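Local coordinates for protein Dmd discriminator of mRNA degradation (Enterobacteria phage RB69, PDB 5I8J) that acts as a phage antitoxin that interacts with the bacterial toxin RnlA, probably to protect phage mRNA from degradation, at residues 31-36 against 50-55. Sequence-based numbering, arbitrary orientation.
Sequences EEIEWV and AFINDE
Ile33, near the start of helix 30-44, looks across at Ala50 and Ile52 at the end of strand 46-52; the backbones come closest at Ile33 and Ala50, whose CA atoms are 7.7 Å apart. Just past Ile52 the chain reverses through a type I' turn, closed by a pair of backbone hydrogen bonds, Ile52 N to Glu55 O (2.9 Å) and Glu55 N to Ile52 O (3.0 Å). The contact itself is purely apolar, and Ile33 supplies the whole helix side of it with two branches. Its longer branch is extended, with CD1 anti to CA (chi2 166°), which carries CD1 out to meet Ile52 CD1 tip to tip at 3.7 Å. Ile52 has the same side-chain shape, and the two extended arms span the distance between helix and strand. The shorter branch, Ile33 CG2, sits 4.2 Å from Ala50 CB, the lighter of the two touches. Leu26 packs on Ile33 from strand 19-26, while Val57 flanks both Ala50 and Ile52. Phe51, between Ala50 and Ile52 in sequence, lies on the other face of the sheet, where its ring meets Phe51 of the second subunit edge-to-face. The arrangement is that of a two-layer alpha/beta fold, one helix packed on a four-stranded antiparallel sheet; the contact joins the first turns of the helix to the end of the hairpin formed by strands 46-52 and 55-61.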
loop_
_atom_site.group_PDB
_atom_site.type_symbol
_atom_site.label_atom_id
_atom_site.label_comp_id
_atom_site.label_asym_id
_atom_site.label_seq_id
_atom_site.Cartn_x
_atom_site.Cartn_y
_atom_site.Cartn_z
ATOM N N GLU A 31 4.888 15.860 11.618
ATOM C CA GLU A 31 3.598 16.481 11.856
ATOM C C GLU A 31 2.762 16.519 10.580
ATOM O O GLU A 31 1.584 16.158 10.598
ATOM C CB GLU A 31 3.762 17.886 12.425
ATOM C CG GLU A 31 2.440 18.614 12.547
ATOM C CD GLU A 31 2.504 19.810 13.462
ATOM O OE1 GLU A 31 3.602 20.382 13.635
ATOM O OE2 GLU A 31 1.441 20.184 13.997
ATOM N N GLU A 32 3.371 16.924 9.466
ATOM C CA GLU A 32 2.636 16.960 8.210
ATOM C C GLU A 32 2.136 15.583 7.796
ATOM O O GLU A 32 1.003 15.435 7.363
ATOM C CB GLU A 32 3.491 17.541 7.081
ATOM C CG GLU A 32 2.721 17.582 5.767
ATOM C CD GLU A 32 3.543 18.061 4.603
ATOM O OE1 GLU A 32 4.778 17.938 4.661
ATOM O OE2 GLU A 32 2.942 18.544 3.622
ATOM N N ILE A 33 2.996 14.585 7.906
ATOM C CA ILE A 33 2.625 13.229 7.512
ATOM C C ILE A 33 1.428 12.749 8.330
ATOM O O ILE A 33 0.461 12.197 7.783
ATOM C CB ILE A 33 3.805 12.263 7.682
ATOM C CG1 ILE A 33 4.940 12.656 6.730
ATOM C CG2 ILE A 33 3.370 10.838 7.387
ATOM C CD1 ILE A 33 6.259 11.988 7.037
ATOM N N GLU A 34 1.477 12.984 9.638
ATOM C CA GLU A 34 0.364 12.566 10.496
ATOM C C GLU A 34 -0.928 13.308 10.157
ATOM O O GLU A 34 -2.006 12.696 10.080
ATOM C CB GLU A 34 0.724 12.758 11.976
ATOM C CG GLU A 34 1.788 11.779 12.469
ATOM C CD GLU A 34 2.073 11.899 13.965
ATOM O OE1 GLU A 34 1.302 12.569 14.679
ATOM O OE2 GLU A 34 3.070 11.311 14.422
ATOM N N TRP A 35 -0.835 14.624 9.969
ATOM C CA TRP A 35 -2.022 15.429 9.668
ATOM C C TRP A 35 -2.644 14.988 8.344
ATOM O O TRP A 35 -3.852 14.821 8.237
ATOM C CB TRP A 35 -1.694 16.934 9.616
ATOM C CG TRP A 35 -2.943 17.760 9.629
ATOM C CD1 TRP A 35 -3.580 18.264 10.728
ATOM C CD2 TRP A 35 -3.750 18.119 8.497
ATOM N NE1 TRP A 35 -4.719 18.935 10.348
ATOM C CE2 TRP A 35 -4.847 18.861 8.987
ATOM C CE3 TRP A 35 -3.645 17.899 7.120
ATOM C CZ2 TRP A 35 -5.830 19.385 8.147
ATOM C CZ3 TRP A 35 -4.624 18.429 6.286
ATOM C CH2 TRP A 35 -5.702 19.154 6.802
ATOM N N VAL A 36 -1.804 14.795 7.336
ATOM C CA VAL A 36 -2.279 14.380 6.023
ATOM C C VAL A 36 -2.958 13.015 6.135
ATOM O O VAL A 36 -4.012 12.787 5.525
ATOM C CB VAL A 36 -1.123 14.348 4.997
ATOM C CG1 VAL A 36 -1.539 13.637 3.718
ATOM C CG2 VAL A 36 -0.700 15.772 4.682
ATOM N N ALA A 50 0.230 5.143 6.229
ATOM C CA ALA A 50 1.288 5.862 5.515
ATOM C C ALA A 50 2.590 5.051 5.535
ATOM O O ALA A 50 3.030 4.584 6.578
ATOM C CB ALA A 50 1.501 7.251 6.132
ATOM N N PHE A 51 3.189 4.888 4.361
ATOM C CA PHE A 51 4.415 4.133 4.179
ATOM C C PHE A 51 5.507 5.036 3.615
ATOM O O PHE A 51 5.263 5.788 2.675
ATOM C CB PHE A 51 4.197 2.951 3.221
ATOM C CG PHE A 51 3.404 1.811 3.807
ATOM C CD1 PHE A 51 2.013 1.855 3.856
ATOM C CD2 PHE A 51 4.053 0.673 4.274
ATOM C CE1 PHE A 51 1.290 0.790 4.391
ATOM C CE2 PHE A 51 3.331 -0.392 4.808
ATOM C CZ PHE A 51 1.952 -0.335 4.860
ATOM N N ILE A 52 6.709 4.948 4.179
ATOM C CA ILE A 52 7.884 5.591 3.594
ATOM C C ILE A 52 8.964 4.529 3.440
ATOM O O ILE A 52 9.253 3.796 4.387
ATOM C CB ILE A 52 8.406 6.762 4.446
ATOM C CG1 ILE A 52 7.321 7.828 4.613
ATOM C CG2 ILE A 52 9.658 7.382 3.797
ATOM C CD1 ILE A 52 7.677 8.905 5.639
ATOM N N ASN A 53 9.532 4.427 2.242
ATOM C CA ASN A 53 10.516 3.377 1.959
ATOM C C ASN A 53 9.977 1.997 2.324
ATOM O O ASN A 53 10.696 1.174 2.901
ATOM C CB ASN A 53 11.825 3.640 2.710
ATOM C CG ASN A 53 12.528 4.905 2.238
ATOM O OD1 ASN A 53 12.454 5.268 1.064
ATOM N ND2 ASN A 53 13.221 5.577 3.153
ATOM N N ASP A 54 8.697 1.783 2.027
ATOM C CA ASP A 54 8.020 0.493 2.232
ATOM C C ASP A 54 7.818 0.117 3.704
ATOM O O ASP A 54 7.487 -1.020 4.018
ATOM C CB ASP A 54 8.779 -0.619 1.504
ATOM C CG ASP A 54 8.767 -0.437 0.002
ATOM O OD1 ASP A 54 7.740 0.044 -0.520
ATOM O OD2 ASP A 54 9.782 -0.759 -0.652
ATOM N N GLU A 55 7.980 1.076 4.608
ATOM C CA GLU A 55 7.754 0.805 6.023
ATOM C C GLU A 55 6.609 1.663 6.544
ATOM O O GLU A 55 6.519 2.835 6.204
ATOM C CB GLU A 55 9.031 1.057 6.822
ATOM C CG GLU A 55 10.174 0.146 6.408
ATOM C CD GLU A 55 11.404 0.321 7.269
ATOM O OE1 GLU A 55 11.256 0.365 8.510
ATOM O OE2 GLU A 55 12.519 0.397 6.707
#